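Local coordinates for protein oxalate biosynthetic component 1 (Burkholderia thailandensis, PDB 5IKY) that produces oxalate under quorum-sensing control as a bifunctional enzyme, a serine hydrolase of the alpha/beta hydrolase type with an additional lyase activity, at residues A977-L982 with A1002-R1007; D991-N996 with R1007-Q1012; H1036-W1041 with R1052-F1057. One frame throughout, in Å; residues are numbered along the deposited sequence.

Contact 1. Residues A977-L982 with A1002-R1007; sequences AADIHL and AGTTSR
The carboxylate of Asp-979 grips Thr-1005 by both its backbone and its side chain. OD1 of Asp-979 accepts the backbone N-H of Thr-1005 through its syn lone pair (N to OD1 2.7 Å), in a moderately bent bond of 145°. The Thr-1005 hydroxyl, OG1, donates to Asp-979 OD2 at 2.7 Å, but it comes from above, 37° out of the carboxylate plane. With OG1 placed between its own backbone N and carbonyl carbon (chi1 61°), Thr-1005 offers both donors to one carboxylate. Thr-1004 packs beside them, its CG2 methyl lying 3.6 Å from Ala-978 O. Both segments are loops of the alpha/beta hydrolase domain: 977-982 leaves the C-terminal end of strand 969-976 of the mixed sheet, whereas the loop 1002-1007 follows the short helix 998-1002. Before Asp-979 in the chain, the two backbones come close, and Gly-1003 CA makes a CA-H...O contact with Ala-977 O at 3.4 Å. The side-chain amide of Asn-860 bridges both segments, accepting from Asp-979 N and donating to Gly-1003 O. The Thr-1004 hydroxyl is turned back onto helix 998-1002, where it bonds to Ser-1000 O.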
loop_
_atom_site.group_PDB
_atom_site.type_symbol
_atom_site.label_atom_id
_atom_site.label_comp_id
_atom_site.label_asym_id
_atom_site.label_seq_id
_atom_site.Cartn_x
_atom_site.Cartn_y
_atom_site.Cartn_z
ATOM N N ALA A 977 11.029 -14.439 -12.891
ATOM C CA ALA A 977 11.923 -13.995 -11.828
ATOM C C ALA A 977 13.213 -13.397 -12.385
ATOM O O ALA A 977 14.168 -13.154 -11.646
ATOM C CB ALA A 977 12.238 -15.150 -10.892
ATOM N N ALA A 978 13.231 -13.163 -13.692
ATOM C CA ALA A 978 14.380 -12.558 -14.351
ATOM C C ALA A 978 13.906 -11.604 -15.437
ATOM O O ALA A 978 12.808 -11.761 -15.971
ATOM C CB ALA A 978 15.292 -13.630 -14.936
ATOM N N ASP A 979 14.731 -10.612 -15.756
ATOM C CA ASP A 979 14.381 -9.634 -16.778
ATOM C C ASP A 979 14.292 -10.272 -18.156
ATOM O O ASP A 979 15.084 -11.149 -18.500
ATOM C CB ASP A 979 15.400 -8.494 -16.808
ATOM C CG ASP A 979 15.230 -7.527 -15.655
ATOM O OD1 ASP A 979 14.116 -7.453 -15.095
ATOM O OD2 ASP A 979 16.210 -6.827 -15.319
ATOM N N ILE A 980 13.313 -9.829 -18.937
ATOM C CA ILE A 980 13.213 -10.235 -20.331
ATOM C C ILE A 980 13.893 -9.192 -21.204
ATOM O O ILE A 980 13.391 -8.078 -21.364
ATOM C CB ILE A 980 11.754 -10.406 -20.780
ATOM C CG1 ILE A 980 11.052 -11.464 -19.926
ATOM C CG2 ILE A 980 11.696 -10.786 -22.252
ATOM C CD1 ILE A 980 9.600 -11.676 -20.293
ATOM N N HIS A 981 15.047 -9.550 -21.753
ATOM C CA HIS A 981 15.790 -8.639 -22.610
ATOM C C HIS A 981 15.060 -8.471 -23.934
ATOM O O HIS A 981 15.194 -9.290 -24.843
ATOM C CB HIS A 981 17.210 -9.148 -22.827
ATOM C CG HIS A 981 17.952 -9.417 -21.555
ATOM N ND1 HIS A 981 18.822 -8.507 -20.995
ATOM C CD2 HIS A 981 17.944 -10.488 -20.728
ATOM C CE1 HIS A 981 19.321 -9.009 -19.880
ATOM N NE2 HIS A 981 18.805 -10.210 -19.695
ATOM N N LEU A 982 14.282 -7.399 -24.021
ATOM C CA LEU A 982 13.387 -7.165 -25.145
ATOM C C LEU A 982 14.122 -6.999 -26.475
ATOM O O LEU A 982 13.604 -7.375 -27.524
ATOM C CB LEU A 982 12.525 -5.930 -24.864
ATOM C CG LEU A 982 11.486 -5.533 -25.912
ATOM C CD1 LEU A 982 10.602 -6.716 -26.267
ATOM C CD2 LEU A 982 10.650 -4.374 -25.399
ATOM N N ALA A 1002 11.827 -9.032 -6.836
ATOM C CA ALA A 1002 13.214 -8.823 -6.433
ATOM C C ALA A 1002 14.191 -9.241 -7.529
ATOM O O ALA A 1002 15.319 -8.755 -7.585
ATOM C CB ALA A 1002 13.510 -9.585 -5.146
ATOM N N GLY A 1003 13.750 -10.141 -8.401
ATOM C CA GLY A 1003 14.598 -10.647 -9.464
ATOM C C GLY A 1003 14.454 -9.894 -10.773
ATOM O O GLY A 1003 15.141 -10.201 -11.747
ATOM N N THR A 1004 13.563 -8.906 -10.799
ATOM C CA THR A 1004 13.297 -8.158 -12.025
ATOM C C THR A 1004 13.455 -6.656 -11.825
ATOM O O THR A 1004 13.580 -6.179 -10.697
ATOM C CB THR A 1004 11.883 -8.438 -12.558
ATOM O OG1 THR A 1004 10.930 -8.262 -11.502
ATOM C CG2 THR A 1004 11.791 -9.861 -13.084
ATOM N N THR A 1005 13.450 -5.912 -12.928
ATOM C CA THR A 1005 13.627 -4.464 -12.874
ATOM C C THR A 1005 12.575 -3.727 -13.695
ATOM O O THR A 1005 12.594 -2.500 -13.779
ATOM C CB THR A 1005 15.026 -4.042 -13.373
ATOM O OG1 THR A 1005 15.193 -4.446 -14.739
ATOM C CG2 THR A 1005 16.120 -4.673 -12.522
ATOM N N SER A 1006 11.659 -4.477 -14.299
ATOM C CA SER A 1006 10.592 -3.884 -15.098
ATOM C C SER A 1006 9.608 -3.130 -14.210
ATOM O O SER A 1006 9.213 -3.626 -13.155
ATOM C CB SER A 1006 9.859 -4.961 -15.903
ATOM O OG SER A 1006 8.841 -4.397 -16.713
ATOM N N ARG A 1007 9.215 -1.934 -14.640
ATOM C CA ARG A 1007 8.283 -1.113 -13.871
ATOM C C ARG A 1007 6.835 -1.572 -14.036
ATOM O O ARG A 1007 5.960 -1.181 -13.261
ATOM C CB ARG A 1007 8.406 0.358 -14.277
ATOM C CG ARG A 1007 9.761 0.980 -13.989
ATOM C CD ARG A 1007 9.766 2.456 -14.355
ATOM N NE ARG A 1007 11.066 3.081 -14.119
ATOM C CZ ARG A 1007 11.393 3.728 -13.007
ATOM N NH1 ARG A 1007 10.514 3.842 -12.019
ATOM N NH2 ARG A 1007 12.600 4.265 -12.881
#

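Contact 2. Residues D991-N996 with R1007-Q1012; sequences DVTAFN and RHYVIQ
Phe-995 and Ile-1011 pack against each other, the isoleucine lying over one face of the ring. From CB outward, Phe-995 meets first the Ile-1011 side chain and then the 1009-1011 backbone. CB touches the terminal methyl of Ile-1011, CD1, at 3.6 Å, and Phe-995 CG sits close to Ile-1011 CG1. The ring edge at CD1 of Phe-995 meets the carbonyl O of Tyr-1009, 3.3 Å from CD1 and in the ring plane. Farther out, CE1 of Phe-995 lies 3.6 Å from Ile-1011 N and reaches Val-1010 CG1 loosely at 4.4 Å. Ile-1011 CB makes a CH-pi contact over that face, 4.2 Å from the ring centroid of Phe-995. The anti setting of Phe-995 CG to its backbone N (chi1 168°) sends the ring across to the 1009-1011 backbone.

A second CH-pi contact puts Thr-993 CB over the Tyr-1009 ring, 3.9 Å from its centroid. Beyond it, the Tyr-1009 hydroxyl bonds to Arg-1052 NH1, whereas its modelled closeness to Asp-991 OD2 is doubtful. Thr-993 OG1 donates to Asp-991 OD1 at 3.0 Å; Asp-991 OD1 also bonds to Ser-976 OG, and Thr-993 OG1 to Ser-976 N. Here a strand end of the parallel part of an alpha/beta hydrolase sheet, 988-992, runs into a buried loop, and the chain returning after helix 998-1002 lays its aromatic and aliphatic side chains against it.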
loop_
_atom_site.group_PDB
_atom_site.type_symbol
_atom_site.label_atom_id
_atom_site.label_comp_id
_atom_site.label_asym_id
_atom_site.label_seq_id
_atom_site.Cartn_x
_atom_site.Cartn_y
_atom_site.Cartn_z
ATOM N N ASP A 991 4.100 -13.037 -20.732
ATOM C CA ASP A 991 4.605 -12.912 -19.369
ATOM C C ASP A 991 3.505 -12.600 -18.358
ATOM O O ASP A 991 2.851 -11.559 -18.430
ATOM C CB ASP A 991 5.694 -11.833 -19.319
ATOM C CG ASP A 991 6.274 -11.648 -17.928
ATOM O OD1 ASP A 991 6.234 -12.600 -17.119
ATOM O OD2 ASP A 991 6.781 -10.544 -17.648
ATOM N N VAL A 992 3.316 -13.511 -17.408
ATOM C CA VAL A 992 2.326 -13.332 -16.353
ATOM C C VAL A 992 2.997 -13.303 -14.981
ATOM O O VAL A 992 3.305 -14.349 -14.409
ATOM C CB VAL A 992 1.268 -14.453 -16.374
ATOM C CG1 VAL A 992 0.174 -14.167 -15.354
ATOM C CG2 VAL A 992 0.683 -14.612 -17.771
ATOM N N THR A 993 3.227 -12.104 -14.457
ATOM C CA THR A 993 3.874 -11.958 -13.156
ATOM C C THR A 993 3.023 -11.110 -12.213
ATOM O O THR A 993 2.500 -10.064 -12.600
ATOM C CB THR A 993 5.278 -11.335 -13.295
ATOM O OG1 THR A 993 6.081 -12.154 -14.153
ATOM C CG2 THR A 993 5.954 -11.221 -11.937
ATOM N N ALA A 994 2.887 -11.576 -10.975
ATOM C CA ALA A 994 2.038 -10.918 -9.989
ATOM C C ALA A 994 2.789 -9.860 -9.181
ATOM O O ALA A 994 3.992 -9.975 -8.945
ATOM C CB ALA A 994 1.426 -11.952 -9.056
ATOM N N PHE A 995 2.063 -8.833 -8.752
ATOM C CA PHE A 995 2.646 -7.740 -7.982
ATOM C C PHE A 995 3.140 -8.201 -6.616
ATOM O O PHE A 995 4.165 -7.730 -6.127
ATOM C CB PHE A 995 1.630 -6.611 -7.813
ATOM C CG PHE A 995 2.036 -5.573 -6.806
ATOM C CD1 PHE A 995 3.056 -4.677 -7.086
ATOM C CD2 PHE A 995 1.388 -5.483 -5.585
ATOM C CE1 PHE A 995 3.429 -3.716 -6.162
ATOM C CE2 PHE A 995 1.754 -4.525 -4.657
ATOM C CZ PHE A 995 2.777 -3.641 -4.946
ATOM N N ASN A 996 2.408 -9.125 -6.000
ATOM C CA ASN A 996 2.784 -9.628 -4.684
ATOM C C ASN A 996 3.775 -10.780 -4.773
ATOM O O ASN A 996 4.142 -11.375 -3.758
ATOM C CB ASN A 996 1.546 -10.065 -3.903
ATOM C CG ASN A 996 0.670 -11.010 -4.692
ATOM O OD1 ASN A 996 0.485 -10.840 -5.896
ATOM N ND2 ASN A 996 0.129 -12.018 -4.018
ATOM N N ARG A 1007 9.215 -1.934 -14.640
ATOM C CA ARG A 1007 8.283 -1.113 -13.871
ATOM C C ARG A 1007 6.835 -1.572 -14.036
ATOM O O ARG A 1007 5.960 -1.181 -13.261
ATOM C CB ARG A 1007 8.406 0.358 -14.277
ATOM C CG ARG A 1007 9.761 0.980 -13.989
ATOM C CD ARG A 1007 9.766 2.456 -14.355
ATOM N NE ARG A 1007 11.066 3.081 -14.119
ATOM C CZ ARG A 1007 11.393 3.728 -13.007
ATOM N NH1 ARG A 1007 10.514 3.842 -12.019
ATOM N NH2 ARG A 1007 12.600 4.265 -12.881
ATOM N N HIS A 1008 6.588 -2.403 -15.045
ATOM C CA HIS A 1008 5.241 -2.887 -15.336
ATOM C C HIS A 1008 4.677 -3.768 -14.223
ATOM O O HIS A 1008 3.461 -3.879 -14.067
ATOM C CB HIS A 1008 5.229 -3.658 -16.661
ATOM C CG HIS A 1008 5.431 -2.793 -17.866
ATOM N ND1 HIS A 1008 4.539 -1.809 -18.233
ATOM C CD2 HIS A 1008 6.419 -2.770 -18.792
ATOM C CE1 HIS A 1008 4.970 -1.213 -19.331
ATOM N NE2 HIS A 1008 6.109 -1.779 -19.691
ATOM N N TYR A 1009 5.562 -4.391 -13.450
ATOM C CA TYR A 1009 5.146 -5.288 -12.374
ATOM C C TYR A 1009 4.669 -4.530 -11.137
ATOM O O TYR A 1009 4.103 -5.124 -10.218
ATOM C CB TYR A 1009 6.292 -6.223 -11.978
ATOM C CG TYR A 1009 6.764 -7.161 -13.070
ATOM C CD1 TYR A 1009 5.922 -7.538 -14.108
ATOM C CD2 TYR A 1009 8.052 -7.677 -13.051
ATOM C CE1 TYR A 1009 6.356 -8.397 -15.102
ATOM C CE2 TYR A 1009 8.495 -8.536 -14.036
ATOM C CZ TYR A 1009 7.645 -8.892 -15.059
ATOM O OH TYR A 1009 8.092 -9.745 -16.038
ATOM N N VAL A 1010 4.904 -3.222 -11.115
ATOM C CA VAL A 1010 4.592 -2.408 -9.945
ATOM C C VAL A 1010 3.232 -1.726 -10.061
ATOM O O VAL A 1010 2.980 -0.977 -11.008
ATOM C CB VAL A 1010 5.672 -1.334 -9.711
ATOM C CG1 VAL A 1010 5.322 -0.475 -8.500
ATOM C CG2 VAL A 1010 7.033 -1.986 -9.537
ATOM N N ILE A 1011 2.362 -1.985 -9.089
ATOM C CA ILE A 1011 1.030 -1.391 -9.069
ATOM C C ILE A 1011 1.021 -0.069 -8.308
ATOM O O ILE A 1011 1.413 -0.002 -7.143
ATOM C CB ILE A 1011 -0.012 -2.340 -8.435
ATOM C CG1 ILE A 1011 -0.130 -3.628 -9.254
ATOM C CG2 ILE A 1011 -1.372 -1.659 -8.349
ATOM C CD1 ILE A 1011 -1.186 -4.594 -8.744
ATOM N N GLN A 1012 0.572 0.982 -8.983
ATOM C CA GLN A 1012 0.428 2.298 -8.369
ATOM C C GLN A 1012 -1.060 2.643 -8.237
ATOM O O GLN A 1012 -1.895 1.987 -8.858
ATOM C CB GLN A 1012 1.182 3.350 -9.195
ATOM C CG GLN A 1012 2.482 2.841 -9.808
ATOM C CD GLN A 1012 3.666 3.716 -9.453
ATOM O OE1 GLN A 1012 3.938 3.960 -8.277
ATOM N NE2 GLN A 1012 4.370 4.203 -10.468
#

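Contact 3. Residues H1036-W1041 with R1052-F1057; sequences HATPVW and RLTGVF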
loop_
_atom_site.group_PDB
_atom_site.type_symbol
_atom_site.label_atom_id
_atom_site.label_comp_id
_atom_site.label_asym_id
_atom_site.label_seq_id
_atom_site.Cartn_x
_atom_site.Cartn_y
_atom_site.Cartn_z
ATOM N N HIS A 1036 -9.033 -8.782 -14.391
ATOM C CA HIS A 1036 -8.776 -7.352 -14.529
ATOM C C HIS A 1036 -7.420 -7.049 -15.160
ATOM O O HIS A 1036 -7.157 -5.912 -15.557
ATOM C CB HIS A 1036 -8.861 -6.676 -13.160
ATOM C CG HIS A 1036 -7.882 -7.219 -12.166
ATOM N ND1 HIS A 1036 -8.132 -8.348 -11.417
ATOM C CD2 HIS A 1036 -6.646 -6.797 -11.809
ATOM C CE1 HIS A 1036 -7.095 -8.596 -10.637
ATOM N NE2 HIS A 1036 -6.179 -7.669 -10.856
ATOM N N ALA A 1037 -6.567 -8.067 -15.233
ATOM C CA ALA A 1037 -5.222 -7.927 -15.778
ATOM C C ALA A 1037 -5.233 -7.354 -17.194
ATOM O O ALA A 1037 -6.050 -7.745 -18.029
ATOM C CB ALA A 1037 -4.510 -9.269 -15.759
ATOM N N THR A 1038 -4.322 -6.421 -17.450
ATOM C CA THR A 1038 -4.233 -5.770 -18.751
ATOM C C THR A 1038 -2.923 -6.115 -19.449
ATOM O O THR A 1038 -1.845 -5.830 -18.930
ATOM C CB THR A 1038 -4.343 -4.239 -18.626
ATOM O OG1 THR A 1038 -5.511 -3.898 -17.868
ATOM C CG2 THR A 1038 -4.425 -3.596 -20.003
ATOM N N PRO A 1039 -3.015 -6.738 -20.632
ATOM C CA PRO A 1039 -1.821 -7.079 -21.411
ATOM C C PRO A 1039 -1.187 -5.862 -22.081
ATOM O O PRO A 1039 -1.869 -5.117 -22.783
ATOM C CB PRO A 1039 -2.354 -8.062 -22.458
ATOM C CG PRO A 1039 -3.791 -7.707 -22.608
ATOM C CD PRO A 1039 -4.249 -7.252 -21.250
ATOM N N VAL A 1040 0.107 -5.668 -21.852
ATOM C CA VAL A 1040 0.867 -4.630 -22.539
ATOM C C VAL A 1040 1.774 -5.288 -23.574
ATOM O O VAL A 1040 2.417 -6.302 -23.295
ATOM C CB VAL A 1040 1.702 -3.786 -21.555
ATOM C CG1 VAL A 1040 2.466 -2.699 -22.296
ATOM C CG2 VAL A 1040 0.803 -3.173 -20.492
ATOM N N TRP A 1041 1.821 -4.716 -24.773
ATOM C CA TRP A 1041 2.489 -5.369 -25.892
ATOM C C TRP A 1041 3.725 -4.615 -26.369
ATOM O O TRP A 1041 3.666 -3.424 -26.676
ATOM C CB TRP A 1041 1.497 -5.550 -27.038
ATOM C CG TRP A 1041 0.375 -6.452 -26.656
ATOM C CD1 TRP A 1041 -0.798 -6.100 -26.052
ATOM C CD2 TRP A 1041 0.335 -7.872 -26.812
ATOM N NE1 TRP A 1041 -1.574 -7.214 -25.843
ATOM C CE2 TRP A 1041 -0.898 -8.316 -26.296
ATOM C CE3 TRP A 1041 1.222 -8.811 -27.343
ATOM C CZ2 TRP A 1041 -1.268 -9.657 -26.302
ATOM C CZ3 TRP A 1041 0.854 -10.137 -27.347
ATOM C CH2 TRP A 1041 -0.380 -10.551 -26.830
ATOM N N ARG A 1052 3.142 -8.482 -21.803
ATOM C CA ARG A 1052 3.259 -8.221 -20.373
ATOM C C ARG A 1052 1.897 -7.962 -19.734
ATOM O O ARG A 1052 1.234 -6.976 -20.054
ATOM C CB ARG A 1052 4.183 -7.025 -20.130
ATOM C CG ARG A 1052 4.697 -6.905 -18.706
ATOM C CD ARG A 1052 6.093 -7.488 -18.577
ATOM N NE ARG A 1052 7.049 -6.802 -19.442
ATOM C CZ ARG A 1052 8.349 -7.079 -19.492
ATOM N NH1 ARG A 1052 8.856 -8.033 -18.724
ATOM N NH2 ARG A 1052 9.142 -6.401 -20.310
ATOM N N LEU A 1053 1.482 -8.845 -18.831
ATOM C CA LEU A 1053 0.242 -8.638 -18.089
ATOM C C LEU A 1053 0.486 -7.734 -16.886
ATOM O O LEU A 1053 1.425 -7.950 -16.115
ATOM C CB LEU A 1053 -0.357 -9.970 -17.624
ATOM C CG LEU A 1053 -0.727 -11.045 -18.648
ATOM C CD1 LEU A 1053 -1.821 -11.940 -18.085
ATOM C CD2 LEU A 1053 -1.153 -10.443 -19.977
ATOM N N THR A 1054 -0.362 -6.723 -16.726
ATOM C CA THR A 1054 -0.241 -5.799 -15.604
ATOM C C THR A 1054 -1.453 -5.887 -14.684
ATOM O O THR A 1054 -2.555 -6.216 -15.124
ATOM C CB THR A 1054 -0.075 -4.342 -16.082
ATOM O OG1 THR A 1054 -1.245 -3.932 -16.802
ATOM C CG2 THR A 1054 1.144 -4.210 -16.983
ATOM N N GLY A 1055 -1.238 -5.595 -13.405
ATOM C CA GLY A 1055 -2.308 -5.609 -12.424
ATOM C C GLY A 1055 -2.554 -6.983 -11.838
ATOM O O GLY A 1055 -3.454 -7.169 -11.019
ATOM N N VAL A 1056 -1.750 -7.953 -12.261
ATOM C CA VAL A 1056 -1.869 -9.312 -11.756
ATOM C C VAL A 1056 -1.421 -9.382 -10.300
ATOM O O VAL A 1056 -0.384 -8.829 -9.933
ATOM C CB VAL A 1056 -1.035 -10.307 -12.593
ATOM C CG1 VAL A 1056 -1.194 -11.724 -12.059
ATOM C CG2 VAL A 1056 -1.436 -10.239 -14.058
ATOM N N PHE A 1057 -2.218 -10.046 -9.471
ATOM C CA PHE A 1057 -1.811 -10.352 -8.106
ATOM C C PHE A 1057 -2.477 -11.647 -7.657
ATOM O O PHE A 1057 -3.464 -12.082 -8.248
ATOM C CB PHE A 1057 -2.147 -9.199 -7.152
ATOM C CG PHE A 1057 -3.620 -8.946 -6.987
ATOM C CD1 PHE A 1057 -4.290 -8.090 -7.845
ATOM C CD2 PHE A 1057 -4.329 -9.549 -5.960
ATOM C CE1 PHE A 1057 -5.643 -7.851 -7.690
ATOM C CE2 PHE A 1057 -5.682 -9.316 -5.801
ATOM C CZ PHE A 1057 -6.340 -8.467 -6.668
#
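Strands 1038-1043 and 1049-1054 form an antiparallel beta hairpin, and this contact joins the half away from its turn. Thr-1038 and Thr-1054 are a hydrogen-bonded pair: Thr-1038 N donates to Thr-1054 O (2.9 Å), and Thr-1054 N returns a bond to Thr-1038 O. That oxygen is gripped twice, because the Thr-1054 hydroxyl, OG1, also donates to it at 2.9 Å, in the carbonyl plane and on a lone pair. The backbone N of Thr-1054 instead lies well above the plane, so the two donors meet the same oxygen at different heights. The setting of OG1 between backbone N and carbonyl carbon (chi1 63°) aims the hydroxyl across the strands and leaves CG2 of Thr-1054 to meet Val-1040 CG2 at 3.7 Å.

Val-1040 and Arg-1052 make the second hydrogen-bonded pair, with Arg-1052 N bonding to Val-1040 O at 2.7 Å and Val-1040 N to Arg-1052 O. Between them, Pro-1039 faces Leu-1053 in a non-hydrogen-bonded pair. On that other side of the sheet, Pro-1039 CB rests on Leu-1053 CD2 at 3.6 Å. Just before strand 1038-1043, Ala-1037 CB packs against Val-1056 CG2, also at 3.6 Å. His-1036 closes this end: its NE2 donates to Gly-1055 O (2.8 Å), from above the carbonyl plane. Its ring and that of Phe-1057 meet rim to rim with planes 38° apart. Gly-1055, whose carbonyl takes the histidine bond, has a positive phi.

Helix 1080-1090 packs on the Pro-1039 and Leu-1053 side through Trp-1085 and Trp-1081. Helix 1015-1025 lies along the opposite side, where its His-1016 bonds to Thr-1038 OG1. Strand 1038-1043 forms one edge of the mixed sheet, and 1049-1054 lies between it and strand 988-992.

How the contacts relate
All three contacts belong to the C-terminal alpha/beta hydrolase part of the chain. The magnesium ion, bound by His-227 and Glu-477, lies in a different part of the chain, probably its TIM-barrel-like domain. Contacts 2 and 3 are the nearest pair, with centres about 8 Å apart. Strands 988-992 and 1049-1054 are neighbours in one sheet, and probable hydrogen bonds run between Phe-995 N and Val-1056 O (2.7 Å) and between Asp-991 O and Leu-1053 N (3.1 Å). Contact 1, centred about 10 Å from contact 2, meets it where Thr-1004 OG1 packs on Tyr-1009 CD2 at 3.3 Å. Contacts 1 and 3, about 15 Å apart between centres, touch through Ile-980 and Ser-1006 against the guanidinium of Arg-1052.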